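Local structure of N-terminal acetyltransferase B complex subunit MDM20 (Candida albicans, 5K04) at residues I583-F597 with Y614-T626. The protein probably serves as the non-catalytic, helical-repeat subunit of the NatB complex, which acetylates the N-termini of proteins. Sequence-based numbering, arbitrary orientation.
Sequences IVFEDQDASRLLKVF and YKLYFNLLKITKT
Lys-625, in the C-terminal part of segment 614-626, reaches across to the last turn of helix 571-584 and the loop that follows. Its NZ donates to Val-584 O at 2.9 Å and to Glu-586 O at 2.7 Å. The donor stands well above the carbonyl plane of Val-584 but tilts only 21° from that of Glu-586. Bends at chi2 (-67°) and chi3 (-55°) curl the chain so that its methylenes pass Ile-583 and its ammonium meets both carbonyls. Beside it lies the tight apolar part. Leu-621 sets CD2 against Val-584 CG2 at 3.6 Å, and its CB meets Ile-583 CG2. Leu-594 forks over the nearly antiparallel helix 608-625: CD2 touches Phe-618 CD1, while CD1 meets Thr-626 CG2 tip to tip at 3.5 Å. Phe-597 brings CE1 to Tyr-614 O at 3.4 Å, with that oxygen at the ring edge. Phe-597 and Tyr-617 also touch Val-580 of helix 571-584. The looser side runs past Ser-591 and Lys-622, where coverage is slight and Ser-591 OG comes no nearer than 4.2 Å to Thr-626 CG2. Three successive helices of this TPR-clan protein are thus joined by apolar packing, and one lysine supplies two hydrogen bonds to main-chain carbonyls where helix 571-584 gives way to loop.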
loop_
_atom_site.group_PDB
_atom_site.type_symbol
_atom_site.label_atom_id
_atom_site.label_comp_id
_atom_site.label_asym_id
_atom_site.label_seq_id
_atom_site.Cartn_x
_atom_site.Cartn_y
_atom_site.Cartn_z
ATOM N N ILE A 583 -24.967 7.440 10.890
ATOM C CA ILE A 583 -26.394 7.720 11.033
ATOM C C ILE A 583 -26.803 7.725 12.501
ATOM O O ILE A 583 -27.479 8.644 12.968
ATOM C CB ILE A 583 -27.204 6.692 10.227
ATOM C CG1 ILE A 583 -26.934 6.885 8.732
ATOM C CG2 ILE A 583 -28.678 6.796 10.572
ATOM C CD1 ILE A 583 -27.163 5.643 7.873
ATOM N N VAL A 584 -26.396 6.692 13.240
ATOM C CA VAL A 584 -26.635 6.620 14.681
ATOM C C VAL A 584 -26.304 7.948 15.353
ATOM O O VAL A 584 -27.064 8.448 16.194
ATOM C CB VAL A 584 -25.810 5.469 15.287
ATOM C CG1 VAL A 584 -25.808 5.560 16.809
ATOM C CG2 VAL A 584 -26.336 4.134 14.809
ATOM N N PHE A 585 -25.175 8.552 14.975
ATOM C CA PHE A 585 -24.694 9.771 15.615
ATOM C C PHE A 585 -24.922 11.015 14.755
ATOM O O PHE A 585 -24.224 12.020 14.907
ATOM C CB PHE A 585 -23.222 9.620 15.999
ATOM C CG PHE A 585 -22.983 8.582 17.081
ATOM C CD1 PHE A 585 -23.182 8.896 18.424
ATOM C CD2 PHE A 585 -22.577 7.294 16.754
ATOM C CE1 PHE A 585 -22.958 7.945 19.423
ATOM C CE2 PHE A 585 -22.354 6.338 17.742
ATOM C CZ PHE A 585 -22.546 6.658 19.079
ATOM N N GLU A 586 -25.914 10.966 13.867
ATOM C CA GLU A 586 -26.371 12.146 13.140
ATOM C C GLU A 586 -27.434 12.852 13.977
ATOM O O GLU A 586 -28.375 12.213 14.461
ATOM C CB GLU A 586 -26.919 11.748 11.763
ATOM C CG GLU A 586 -27.462 12.886 10.886
ATOM C CD GLU A 586 -26.564 14.116 10.833
ATOM O OE1 GLU A 586 -25.328 13.972 10.800
ATOM O OE2 GLU A 586 -27.108 15.240 10.842
ATOM N N ASP A 587 -27.262 14.165 14.174
ATOM C CA ASP A 587 -28.154 14.930 15.035
ATOM C C ASP A 587 -29.104 15.855 14.288
ATOM O O ASP A 587 -30.067 16.340 14.895
ATOM C CB ASP A 587 -27.346 15.771 16.036
ATOM C CG ASP A 587 -26.320 14.953 16.793
ATOM O OD1 ASP A 587 -26.649 13.814 17.207
ATOM O OD2 ASP A 587 -25.189 15.455 16.980
ATOM N N GLN A 588 -28.862 16.118 13.004
ATOM C CA GLN A 588 -29.665 17.084 12.263
ATOM C C GLN A 588 -30.572 16.452 11.216
ATOM O O GLN A 588 -31.786 16.641 11.273
ATOM C CB GLN A 588 -28.741 18.117 11.591
ATOM C CG GLN A 588 -27.805 18.816 12.565
ATOM C CD GLN A 588 -28.547 19.451 13.733
ATOM O OE1 GLN A 588 -29.603 20.069 13.554
ATOM N NE2 GLN A 588 -27.995 19.304 14.935
ATOM N N ASP A 589 -30.015 15.704 10.262
ATOM C CA ASP A 589 -30.831 15.115 9.198
ATOM C C ASP A 589 -30.090 13.894 8.666
ATOM O O ASP A 589 -29.028 14.027 8.048
ATOM C CB ASP A 589 -31.120 16.123 8.097
ATOM C CG ASP A 589 -31.912 15.541 6.942
ATOM O OD1 ASP A 589 -31.381 14.643 6.235
ATOM O OD2 ASP A 589 -33.055 15.985 6.733
ATOM N N ALA A 590 -30.655 12.709 8.900
ATOM C CA ALA A 590 -30.035 11.444 8.520
ATOM C C ALA A 590 -30.518 10.944 7.168
ATOM O O ALA A 590 -30.004 9.937 6.674
ATOM C CB ALA A 590 -30.315 10.387 9.592
ATOM N N SER A 591 -31.480 11.644 6.556
ATOM C CA SER A 591 -32.147 11.148 5.358
ATOM C C SER A 591 -31.180 10.998 4.191
ATOM O O SER A 591 -31.252 10.020 3.435
ATOM C CB SER A 591 -33.295 12.087 5.002
ATOM O OG SER A 591 -34.284 12.017 6.019
ATOM N N ARG A 592 -30.276 11.961 4.024
ATOM C CA ARG A 592 -29.261 11.872 2.980
ATOM C C ARG A 592 -28.372 10.642 3.170
ATOM O O ARG A 592 -28.020 9.959 2.200
ATOM C CB ARG A 592 -28.443 13.164 2.987
ATOM C CG ARG A 592 -27.236 13.241 2.056
ATOM C CD ARG A 592 -26.347 14.429 2.458
ATOM N NE ARG A 592 -25.686 14.224 3.753
ATOM C CZ ARG A 592 -26.100 14.718 4.923
ATOM N NH1 ARG A 592 -27.193 15.474 4.991
ATOM N NH2 ARG A 592 -25.415 14.456 6.039
ATOM N N LEU A 593 -27.991 10.344 4.412
ATOM C CA LEU A 593 -27.148 9.177 4.653
ATOM C C LEU A 593 -27.919 7.875 4.459
ATOM O O LEU A 593 -27.355 6.880 3.996
ATOM C CB LEU A 593 -26.563 9.248 6.058
ATOM C CG LEU A 593 -25.565 10.376 6.284
ATOM C CD1 LEU A 593 -25.077 10.339 7.726
ATOM C CD2 LEU A 593 -24.414 10.263 5.294
ATOM N N LEU A 594 -29.211 7.866 4.805
ATOM C CA LEU A 594 -30.029 6.675 4.616
ATOM C C LEU A 594 -30.290 6.398 3.142
ATOM O O LEU A 594 -30.429 5.239 2.745
ATOM C CB LEU A 594 -31.339 6.836 5.378
ATOM C CG LEU A 594 -31.199 6.509 6.866
ATOM C CD1 LEU A 594 -32.452 6.883 7.587
ATOM C CD2 LEU A 594 -30.876 5.018 7.074
ATOM N N LYS A 595 -30.358 7.446 2.322
ATOM C CA LYS A 595 -30.482 7.253 0.884
ATOM C C LYS A 595 -29.233 6.593 0.313
ATOM O O LYS A 595 -29.327 5.672 -0.507
ATOM C CB LYS A 595 -30.760 8.593 0.205
ATOM C CG LYS A 595 -32.176 9.118 0.457
ATOM C CD LYS A 595 -32.329 10.538 -0.067
ATOM C CE LYS A 595 -33.629 11.164 0.399
ATOM N NZ LYS A 595 -33.750 12.567 -0.092
ATOM N N VAL A 596 -28.053 7.040 0.743
ATOM C CA VAL A 596 -26.826 6.361 0.341
ATOM C C VAL A 596 -26.853 4.912 0.813
ATOM O O VAL A 596 -26.558 3.984 0.048
ATOM C CB VAL A 596 -25.599 7.120 0.881
ATOM C CG1 VAL A 596 -24.333 6.357 0.596
ATOM C CG2 VAL A 596 -25.529 8.512 0.259
ATOM N N PHE A 597 -27.241 4.700 2.073
ATOM C CA PHE A 597 -27.326 3.356 2.642
ATOM C C PHE A 597 -28.197 2.455 1.776
ATOM O O PHE A 597 -27.829 1.319 1.460
ATOM C CB PHE A 597 -27.893 3.446 4.066
ATOM C CG PHE A 597 -27.780 2.165 4.865
ATOM C CD1 PHE A 597 -28.656 1.111 4.660
ATOM C CD2 PHE A 597 -26.810 2.035 5.830
ATOM C CE1 PHE A 597 -28.551 -0.057 5.403
ATOM C CE2 PHE A 597 -26.693 0.871 6.574
ATOM C CZ PHE A 597 -27.566 -0.176 6.356
ATOM N N TYR A 614 -28.633 -5.917 7.077
ATOM C CA TYR A 614 -28.593 -4.514 6.692
ATOM C C TYR A 614 -29.979 -3.960 6.424
ATOM O O TYR A 614 -30.191 -2.753 6.564
ATOM C CB TYR A 614 -27.645 -4.330 5.503
ATOM C CG TYR A 614 -26.224 -4.538 5.972
ATOM C CD1 TYR A 614 -25.647 -3.660 6.899
ATOM C CD2 TYR A 614 -25.477 -5.640 5.554
ATOM C CE1 TYR A 614 -24.357 -3.868 7.388
ATOM C CE2 TYR A 614 -24.179 -5.851 6.035
ATOM C CZ TYR A 614 -23.622 -4.962 6.949
ATOM O OH TYR A 614 -22.340 -5.181 7.413
ATOM N N LYS A 615 -30.931 -4.827 6.068
ATOM C CA LYS A 615 -32.329 -4.427 6.096
ATOM C C LYS A 615 -32.785 -4.146 7.532
ATOM O O LYS A 615 -33.423 -3.120 7.797
ATOM C CB LYS A 615 -33.185 -5.507 5.437
ATOM C CG LYS A 615 -34.667 -5.156 5.350
ATOM C CD LYS A 615 -35.419 -6.162 4.466
ATOM C CE LYS A 615 -36.929 -5.946 4.494
ATOM N NZ LYS A 615 -37.366 -4.674 3.867
ATOM N N LEU A 616 -32.447 -5.037 8.471
ATOM C CA LEU A 616 -32.707 -4.768 9.883
ATOM C C LEU A 616 -32.105 -3.431 10.297
ATOM O O LEU A 616 -32.793 -2.587 10.879
ATOM C CB LEU A 616 -32.156 -5.904 10.752
ATOM C CG LEU A 616 -32.838 -7.287 10.634
ATOM C CD1 LEU A 616 -32.252 -8.294 11.621
ATOM C CD2 LEU A 616 -34.353 -7.197 10.793
ATOM N N TYR A 617 -30.827 -3.203 9.961
ATOM C CA TYR A 617 -30.192 -1.927 10.282
ATOM C C TYR A 617 -30.977 -0.761 9.687
ATOM O O TYR A 617 -31.321 0.195 10.390
ATOM C CB TYR A 617 -28.751 -1.900 9.787
ATOM C CG TYR A 617 -27.698 -2.318 10.806
ATOM C CD1 TYR A 617 -27.525 -1.622 12.004
ATOM C CD2 TYR A 617 -26.833 -3.374 10.539
ATOM C CE1 TYR A 617 -26.529 -1.987 12.921
ATOM C CE2 TYR A 617 -25.839 -3.745 11.440
ATOM C CZ TYR A 617 -25.694 -3.058 12.632
ATOM O OH TYR A 617 -24.721 -3.457 13.519
ATOM N N PHE A 618 -31.310 -0.850 8.402
ATOM C CA PHE A 618 -31.990 0.255 7.735
ATOM C C PHE A 618 -33.304 0.593 8.432
ATOM O O PHE A 618 -33.595 1.764 8.700
ATOM C CB PHE A 618 -32.222 -0.088 6.257
ATOM C CG PHE A 618 -33.001 0.966 5.503
ATOM C CD1 PHE A 618 -32.367 2.097 5.000
ATOM C CD2 PHE A 618 -34.369 0.838 5.321
ATOM C CE1 PHE A 618 -33.076 3.078 4.310
ATOM C CE2 PHE A 618 -35.092 1.809 4.637
ATOM C CZ PHE A 618 -34.437 2.938 4.126
ATOM N N ASN A 619 -34.113 -0.427 8.734
ATOM C CA ASN A 619 -35.376 -0.192 9.422
ATOM C C ASN A 619 -35.148 0.404 10.801
ATOM O O ASN A 619 -35.935 1.245 11.265
ATOM C CB ASN A 619 -36.163 -1.503 9.527
ATOM C CG ASN A 619 -36.699 -1.965 8.180
ATOM O OD1 ASN A 619 -36.119 -1.671 7.138
ATOM N ND2 ASN A 619 -37.832 -2.650 8.201
ATOM N N LEU A 620 -34.075 -0.030 11.473
ATOM C CA LEU A 620 -33.791 0.438 12.824
ATOM C C LEU A 620 -33.432 1.914 12.823
ATOM O O LEU A 620 -33.898 2.678 13.679
ATOM C CB LEU A 620 -32.656 -0.392 13.427
ATOM C CG LEU A 620 -32.141 0.047 14.803
ATOM C CD1 LEU A 620 -33.263 -0.018 15.846
ATOM C CD2 LEU A 620 -30.930 -0.783 15.235
ATOM N N LEU A 621 -32.615 2.335 11.856
ATOM C CA LEU A 621 -32.146 3.712 11.810
ATOM C C LEU A 621 -33.242 4.654 11.337
ATOM O O LEU A 621 -33.362 5.770 11.848
ATOM C CB LEU A 621 -30.919 3.794 10.903
ATOM C CG LEU A 621 -29.776 2.872 11.353
ATOM C CD1 LEU A 621 -28.732 2.720 10.261
ATOM C CD2 LEU A 621 -29.132 3.402 12.625
ATOM N N LYS A 622 -34.057 4.207 10.371
ATOM C CA LYS A 622 -35.160 5.024 9.866
ATOM C C LYS A 622 -36.163 5.339 10.971
ATOM O O LYS A 622 -36.660 6.467 11.078
ATOM C CB LYS A 622 -35.844 4.305 8.695
ATOM C CG LYS A 622 -35.589 4.950 7.329
ATOM C CD LYS A 622 -36.614 4.521 6.290
ATOM C CE LYS A 622 -37.536 5.647 5.857
ATOM N NZ LYS A 622 -37.000 6.448 4.723
ATOM N N ILE A 623 -36.444 4.351 11.820
ATOM C CA ILE A 623 -37.418 4.484 12.895
ATOM C C ILE A 623 -36.893 5.359 14.027
ATOM O O ILE A 623 -37.666 6.067 14.680
ATOM C CB ILE A 623 -37.769 3.070 13.378
ATOM C CG1 ILE A 623 -38.846 2.447 12.506
ATOM C CG2 ILE A 623 -38.137 3.039 14.810
ATOM C CD1 ILE A 623 -38.848 0.959 12.670
ATOM N N THR A 624 -35.586 5.339 14.273
ATOM C CA THR A 624 -34.992 6.099 15.369
ATOM C C THR A 624 -34.415 7.449 14.953
ATOM O O THR A 624 -34.362 8.357 15.784
ATOM C CB THR A 624 -33.882 5.281 16.028
ATOM O OG1 THR A 624 -32.925 4.893 15.032
ATOM C CG2 THR A 624 -34.479 4.036 16.685
ATOM N N LYS A 625 -34.001 7.617 13.697
ATOM C CA LYS A 625 -33.226 8.788 13.303
ATOM C C LYS A 625 -33.918 9.632 12.237
ATOM O O LYS A 625 -33.310 10.578 11.719
ATOM C CB LYS A 625 -31.836 8.357 12.805
ATOM C CG LYS A 625 -31.063 7.452 13.769
ATOM C CD LYS A 625 -30.684 8.204 15.031
ATOM C CE LYS A 625 -29.907 9.464 14.695
ATOM N NZ LYS A 625 -29.435 10.156 15.911
ATOM N N THR A 626 -35.161 9.313 11.880
ATOM C CA THR A 626 -35.921 10.128 10.948
ATOM C C THR A 626 -37.322 10.344 11.488
ATOM O O THR A 626 -37.794 9.635 12.376
ATOM C CB THR A 626 -36.011 9.510 9.539
ATOM O OG1 THR A 626 -36.828 8.331 9.564
ATOM C CG2 THR A 626 -34.628 9.162 9.036
#